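Abbfa_003403 (Acinetobacter baumannii, PDB 4ZXH) is a four-domain nonribosomal peptide synthetase, with condensation, adenylation, carrier and thioesterase domains, that probably activates an amino acid, condenses it with an acyl or peptidyl partner and releases the product. Local coordinates at residues V1309-T1312 against I1313-Y1317. Sequence-based numbering, arbitrary orientation.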
loop_
_atom_site.group_PDB
_atom_site.type_symbol
_atom_site.label_atom_id
_atom_site.label_comp_id
_atom_site.label_asym_id
_atom_site.label_seq_id
_atom_site.Cartn_x
_atom_site.Cartn_y
_atom_site.Cartn_z
ATOM N N VAL A 1309 45.805 9.635 4.832
ATOM C CA VAL A 1309 46.225 8.632 5.810
ATOM C C VAL A 1309 46.271 7.243 5.184
ATOM O O VAL A 1309 47.258 6.527 5.327
ATOM C CB VAL A 1309 45.286 8.611 7.023
ATOM C CG1 VAL A 1309 45.660 7.482 7.951
ATOM C CG2 VAL A 1309 45.326 9.954 7.728
ATOM N N ALA A 1310 45.199 6.874 4.487
ATOM C CA ALA A 1310 45.133 5.594 3.782
ATOM C C ALA A 1310 46.287 5.448 2.818
ATOM O O ALA A 1310 46.950 4.402 2.787
ATOM C CB ALA A 1310 43.803 5.443 3.028
ATOM N N GLN A 1311 46.526 6.497 2.031
ATOM C CA GLN A 1311 47.617 6.475 1.059
ATOM C C GLN A 1311 48.948 6.250 1.754
ATOM O O GLN A 1311 49.786 5.517 1.251
ATOM C CB GLN A 1311 47.651 7.768 0.259
ATOM C CG GLN A 1311 46.581 7.875 -0.813
ATOM C CD GLN A 1311 46.930 7.085 -2.047
ATOM O OE1 GLN A 1311 46.362 6.031 -2.300
ATOM N NE2 GLN A 1311 47.883 7.586 -2.822
ATOM N N THR A 1312 49.133 6.866 2.920
ATOM C CA THR A 1312 50.387 6.728 3.655
ATOM C C THR A 1312 50.579 5.294 4.105
ATOM O O THR A 1312 51.666 4.736 3.972
ATOM C CB THR A 1312 50.432 7.649 4.861
ATOM O OG1 THR A 1312 50.478 9.010 4.412
ATOM C CG2 THR A 1312 51.649 7.364 5.686
ATOM N N ILE A 1313 49.507 4.694 4.615
ATOM C CA ILE A 1313 49.536 3.300 5.042
ATOM C C ILE A 1313 49.842 2.390 3.869
ATOM O O ILE A 1313 50.688 1.505 3.978
ATOM C CB ILE A 1313 48.202 2.860 5.678
ATOM C CG1 ILE A 1313 47.964 3.605 6.986
ATOM C CG2 ILE A 1313 48.157 1.347 5.898
ATOM C CD1 ILE A 1313 46.641 3.273 7.631
ATOM N N ASP A 1314 49.171 2.616 2.742
ATOM C CA ASP A 1314 49.364 1.759 1.571
ATOM C C ASP A 1314 50.763 1.900 0.947
ATOM O O ASP A 1314 51.338 0.916 0.465
ATOM C CB ASP A 1314 48.287 2.036 0.521
ATOM C CG ASP A 1314 46.957 1.324 0.835
ATOM O OD1 ASP A 1314 46.964 0.275 1.537
ATOM O OD2 ASP A 1314 45.899 1.815 0.368
ATOM N N GLN A 1315 51.320 3.108 0.969
ATOM C CA GLN A 1315 52.664 3.323 0.433
ATOM C C GLN A 1315 53.761 2.789 1.367
ATOM O O GLN A 1315 54.818 2.352 0.913
ATOM C CB GLN A 1315 52.891 4.807 0.154
ATOM C CG GLN A 1315 51.928 5.386 -0.882
ATOM C CD GLN A 1315 52.080 6.894 -1.052
ATOM O OE1 GLN A 1315 52.744 7.557 -0.254
ATOM N NE2 GLN A 1315 51.470 7.437 -2.100
ATOM N N MET A 1316 53.497 2.815 2.670
ATOM C CA MET A 1316 54.457 2.341 3.663
ATOM C C MET A 1316 54.465 0.804 3.759
ATOM O O MET A 1316 55.510 0.193 4.000
ATOM C CB MET A 1316 54.138 2.973 5.018
ATOM C CG MET A 1316 55.135 2.695 6.139
ATOM S SD MET A 1316 56.832 3.278 5.869
ATOM C CE MET A 1316 56.530 4.902 5.112
ATOM N N TYR A 1317 53.298 0.192 3.553
ATOM C CA TYR A 1317 53.134 -1.263 3.592
ATOM C C TYR A 1317 52.465 -1.790 2.325
ATOM O O TYR A 1317 51.308 -2.213 2.366
ATOM C CB TYR A 1317 52.301 -1.688 4.812
ATOM C CG TYR A 1317 52.906 -1.283 6.142
ATOM C CD1 TYR A 1317 53.965 -2.005 6.695
ATOM C CD2 TYR A 1317 52.421 -0.180 6.843
ATOM C CE1 TYR A 1317 54.526 -1.641 7.907
ATOM C CE2 TYR A 1317 52.975 0.196 8.052
ATOM C CZ TYR A 1317 54.025 -0.539 8.581
ATOM O OH TYR A 1317 54.572 -0.170 9.787
#
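The last two turns of helix 1303-1316, in the alpha/beta-hydrolase fold of the thioesterase domain, bring Val-1309 to Thr-1312 against Ile-1313 to Met-1316. Four i to i+4 backbone hydrogen bonds join them. Ile-1313 N gives to Val-1309 O at 3.0 Å, and Asp-1314 N gives to Ala-1310 O at 2.9 Å. Gln-1315 N bonds Gln-1311 O, also at 2.9 Å. Toward the end of the helix the last of the four, Met-1316 N to Thr-1312 O, is less straight, with 144° at the hydrogen. Tyr-1317 N still bonds Ile-1313 O, but Tyr-1317 itself leaves helical backbone angles.

On the buried side, Val-1309 CG1 lies 4.3 Å from Ile-1313 CD1, a loose apolar contact one turn apart. Ile-1313 CG1 is anti to its own carbonyl carbon (chi1 -66°), which sets it beside Val-1309 O at 3.4 Å. On the exposed side, the chain of Gln-1311 bends at chi2 while that of Gln-1315 runs extended beyond CG. Gln-1311 NE2 and Gln-1315 NE2 come to 3.7 Å, with the amide planes 69° apart. Thr-1312 OG1 turns back to bond Ala-1308 O in the preceding turn.

Asp-1314 anchors the helix to the region after helix 1081-1086: OD2 accepts from Asn-1088 N and OD1 forms a salt bridge with Arg-1091. Ala-1310 packs on Leu-1083 and His-1086 of that helix, Val-1309 and Ile-1313 rest on strand 1157-1163, and Thr-1312 meets Val-1291 and Leu-1293 of edge strand 1288-1293.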